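Local coordinates for FAD linked oxidase-like protein (PDB 5L6F) that oxidises xylooligosaccharides at the C1 hydroxyl to the corresponding lactones, using a bicovalently bound FAD and reducing molecular oxygen to hydrogen peroxide, at residues A[254-259]-A[298-303]. Residues are numbered along the deposited sequence; the frame is centred on the assembly and turned at random.
Sequences GALQEW and QPLLAL. With XYP (beta-D-xylopyranose), chain E.
Two nearly antiparallel helices, 246-261 and 290-304, lie side by side against the eight-stranded antiparallel sheet of the substrate-binding half of this flavin oxidase, and W259 and L300 make the main contact between their segments 254-259 and 298-303. These segments run at 151° to each other, with axes 10.6 Å apart, a spacing bridged by one indole and two leucines. No hydrogen bond joins them, so shape does the work. L300 lays its whole branched end over one face of the W259 ring: CD1 of L300 stands 3.9 Å from the centroid of the five-membered ring of W259, 16° off its normal, a CH-pi contact. CD2 of L300 covers the benzo half, 3.9 Å from CH2 of W259. With CG anti to the backbone N (chi1 172°), the indole reaches across toward 298-303, one face under L300 and the carbonyl O of L256 in plane at its edge. On the sheet side CD1 of L300 also touches CD1 of L256 at 4.0 Å. A turn further along, L303 wedges CD2 against CB of W259 at 3.8 Å, while its CG faces CB of A255 at 4.2 Å. Replacing W259 by an alanine would probably leave the methyls of L300 over a gap and M271 without its indole neighbour. The same tryptophan borders a bound xylose: its backbone O accepts a 2.7 Å hydrogen bond from O4 of the sugar, and CD1 of its ring lies 3.6 Å from C5. N262 O also bonds this xylose, and a second bound xylose touches P299. Beneath the pair, strand 269-275, which carries the substrate-binding R272, supplies M271 to both W259 and L300 and V273 to L256, seating the helices on the sheet.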
ATOM      1  N   GLY A 254      -3.158  11.932 -22.869  1.00 12.06           N
ATOM      2  CA  GLY A 254      -4.422  11.674 -23.560  1.00 12.15           C
ATOM      3  C   GLY A 254      -4.316  10.424 -24.445  1.00 12.29           C
ATOM      4  O   GLY A 254      -5.231   9.604 -24.464  1.00 12.66           O
ATOM      5  N   ALA A 255      -3.201  10.266 -25.158  1.00 12.09           N
ATOM      6  CA  ALA A 255      -2.960   9.062 -25.948  1.00 12.23           C
ATOM      7  C   ALA A 255      -2.813   7.819 -25.084  1.00 11.84           C
ATOM      8  O   ALA A 255      -3.343   6.751 -25.397  1.00 11.70           O
ATOM      9  CB  ALA A 255      -1.716   9.232 -26.809  1.00 12.52           C
ATOM     10  N   LEU A 256      -2.059   7.974 -24.009  1.00 11.39           N
ATOM     11  CA  LEU A 256      -1.772   6.855 -23.138  1.00 11.34           C
ATOM     12  C   LEU A 256      -3.040   6.295 -22.507  1.00 11.23           C
ATOM     13  O   LEU A 256      -3.228   5.078 -22.445  1.00 11.10           O
ATOM     14  CB  LEU A 256      -0.794   7.296 -22.058  1.00 11.16           C
ATOM     15  CG  LEU A 256      -0.332   6.217 -21.096  1.00 11.07           C
ATOM     16  CD1 LEU A 256       0.482   5.124 -21.792  1.00 11.41           C
ATOM     17  CD2 LEU A 256       0.454   6.876 -19.971  1.00 10.92           C
ATOM     18  N   GLN A 257      -3.913   7.175 -22.018  1.00 11.18           N
ATOM     19  CA  GLN A 257      -5.143   6.707 -21.405  1.00 11.19           C
ATOM     20  C   GLN A 257      -6.107   6.083 -22.382  1.00 11.68           C
ATOM     21  O   GLN A 257      -6.786   5.113 -22.033  1.00 11.59           O
ATOM     22  CB  GLN A 257      -5.850   7.807 -20.600  1.00 11.09           C
ATOM     23  CG  GLN A 257      -6.513   8.917 -21.388  1.00 11.38           C
ATOM     24  CD  GLN A 257      -7.063  10.014 -20.486  1.00 11.34           C
ATOM     25  OE1 GLN A 257      -6.857  10.017 -19.247  1.00 10.84           O
ATOM     26  NE2 GLN A 257      -7.789  10.941 -21.088  1.00 11.66           N
ATOM     27  N   GLU A 258      -6.201   6.631 -23.597  1.00 12.44           N
ATOM     28  CA  GLU A 258      -7.034   6.024 -24.642  1.00 13.33           C
ATOM     29  C   GLU A 258      -6.483   4.617 -24.962  1.00 13.16           C
ATOM     30  O   GLU A 258      -7.237   3.647 -25.044  1.00 13.31           O
ATOM     31  CB  GLU A 258      -7.046   6.935 -25.893  1.00 14.53           C
ATOM     32  CG  GLU A 258      -8.178   6.735 -26.869  1.00 16.05           C
ATOM     33  CD  GLU A 258      -8.129   7.710 -28.050  1.00 17.17           C
ATOM     34  OE1 GLU A 258      -7.735   8.873 -27.840  1.00 17.48           O
ATOM     35  OE2 GLU A 258      -8.503   7.306 -29.194  1.00 19.02           O
ATOM     36  N   TRP A 259      -5.164   4.501 -25.083  1.00 12.80           N
ATOM     37  CA  TRP A 259      -4.531   3.199 -25.328  1.00 12.88           C
ATOM     38  C   TRP A 259      -4.865   2.181 -24.236  1.00 12.60           C
ATOM     39  O   TRP A 259      -5.253   1.047 -24.530  1.00 12.72           O
ATOM     40  CB  TRP A 259      -3.021   3.376 -25.495  1.00 12.78           C
ATOM     41  CG  TRP A 259      -2.214   2.126 -25.558  1.00 12.92           C
ATOM     42  CD1 TRP A 259      -1.970   1.340 -26.645  1.00 13.51           C
ATOM     43  CD2 TRP A 259      -1.515   1.531 -24.466  1.00 12.50           C
ATOM     44  NE1 TRP A 259      -1.149   0.290 -26.293  1.00 13.49           N
ATOM     45  CE2 TRP A 259      -0.853   0.393 -24.959  1.00 12.87           C
ATOM     46  CE3 TRP A 259      -1.335   1.892 -23.137  1.00 11.95           C
ATOM     47  CZ2 TRP A 259      -0.059  -0.405 -24.153  1.00 12.71           C
ATOM     48  CZ3 TRP A 259      -0.553   1.102 -22.330  1.00 11.79           C
ATOM     49  CH2 TRP A 259       0.070  -0.043 -22.835  1.00 12.20           C
ATOM     50  N   GLN A 298       5.195  -2.390 -29.274  1.00 23.32           N
ATOM     51  CA  GLN A 298       5.352  -1.624 -30.526  1.00 24.64           C
ATOM     52  C   GLN A 298       4.161  -0.707 -30.823  1.00 23.23           C
ATOM     53  O   GLN A 298       4.359   0.458 -31.140  1.00 22.64           O
ATOM     54  CB  GLN A 298       5.704  -2.532 -31.718  1.00 27.06           C
ATOM     55  CG  GLN A 298       6.082  -1.778 -32.995  1.00 29.50           C
ATOM     56  CD  GLN A 298       7.106  -0.669 -32.749  1.00 30.86           C
ATOM     57  OE1 GLN A 298       8.118  -0.889 -32.072  1.00 32.25           O
ATOM     58  NE2 GLN A 298       6.825   0.540 -33.264  1.00 31.53           N
ATOM     59  N   PRO A 299       2.915  -1.204 -30.675  1.00 22.37           N
ATOM     60  CA  PRO A 299       1.764  -0.315 -30.882  1.00 21.80           C
ATOM     61  C   PRO A 299       1.774   0.984 -30.062  1.00 20.54           C
ATOM     62  O   PRO A 299       1.437   2.049 -30.592  1.00 20.49           O
ATOM     63  CB  PRO A 299       0.576  -1.193 -30.488  1.00 21.91           C
ATOM     64  CG  PRO A 299       1.023  -2.575 -30.786  1.00 22.54           C
ATOM     65  CD  PRO A 299       2.500  -2.615 -30.553  1.00 22.65           C
ATOM     66  N   LEU A 300       2.152   0.905 -28.783  1.00 19.44           N
ATOM     67  CA  LEU A 300       2.250   2.086 -27.932  1.00 18.60           C
ATOM     68  C   LEU A 300       3.361   3.022 -28.386  1.00 18.50           C
ATOM     69  O   LEU A 300       3.190   4.241 -28.374  1.00 18.27           O
ATOM     70  CB  LEU A 300       2.496   1.690 -26.456  1.00 18.25           C
ATOM     71  CG  LEU A 300       2.613   2.859 -25.466  1.00 17.74           C
ATOM     72  CD1 LEU A 300       1.359   3.718 -25.469  1.00 17.60           C
ATOM     73  CD2 LEU A 300       2.934   2.389 -24.042  1.00 17.60           C
ATOM     74  N   LEU A 301       4.512   2.451 -28.728  1.00 18.92           N
ATOM     75  CA  LEU A 301       5.649   3.247 -29.190  1.00 19.42           C
ATOM     76  C   LEU A 301       5.266   4.058 -30.437  1.00 19.81           C
ATOM     77  O   LEU A 301       5.638   5.219 -30.556  1.00 19.46           O
ATOM     78  CB  LEU A 301       6.855   2.360 -29.517  1.00 20.06           C
ATOM     79  CG  LEU A 301       7.524   1.590 -28.386  1.00 20.19           C
ATOM     80  CD1 LEU A 301       8.707   0.815 -28.922  1.00 20.90           C
ATOM     81  CD2 LEU A 301       7.930   2.545 -27.272  1.00 19.91           C
ATOM     82  N   ALA A 302       4.508   3.443 -31.341  1.00 20.74           N
ATOM     83  CA  ALA A 302       4.081   4.123 -32.567  1.00 21.79           C
ATOM     84  C   ALA A 302       3.086   5.223 -32.234  1.00 21.95           C
ATOM     85  O   ALA A 302       3.119   6.300 -32.800  1.00 22.01           O
ATOM     86  CB  ALA A 302       3.494   3.127 -33.561  1.00 22.57           C
ATOM     87  N   LEU A 303       2.231   4.972 -31.255  1.00 22.25           N
ATOM     88  CA  LEU A 303       1.256   5.951 -30.828  1.00 22.42           C
ATOM     89  C   LEU A 303       1.896   7.154 -30.126  1.00 22.08           C
ATOM     90  O   LEU A 303       1.500   8.291 -30.373  1.00 21.82           O
ATOM     91  CB  LEU A 303       0.269   5.275 -29.894  1.00 22.96           C
ATOM     92  CG  LEU A 303      -0.914   6.090 -29.437  1.00 23.09           C
ATOM     93  CD1 LEU A 303      -1.766   6.577 -30.604  1.00 23.59           C
ATOM     94  CD2 LEU A 303      -1.709   5.176 -28.519  1.00 23.32           C
TER
HETATM   95  C1  XYP E   2      -4.993   0.078 -31.098  1.00 23.65           C
HETATM   96  C2  XYP E   2      -5.941  -0.990 -30.534  1.00 23.10           C
HETATM   97  C3  XYP E   2      -6.481  -0.618 -29.152  1.00 21.58           C
HETATM   98  C4  XYP E   2      -5.396  -0.013 -28.260  1.00 21.72           C
HETATM   99  C5  XYP E   2      -4.678   1.106 -28.991  1.00 21.35           C
HETATM  100  O2  XYP E   2      -7.059  -1.216 -31.426  1.00 20.84           O
HETATM  101  O3  XYP E   2      -7.020  -1.824 -28.590  1.00 21.83           O
HETATM  102  O4  XYP E   2      -5.973   0.490 -27.058  1.00 22.10           O
HETATM  103  O5  XYP E   2      -4.023   0.546 -30.127  1.00 24.54           O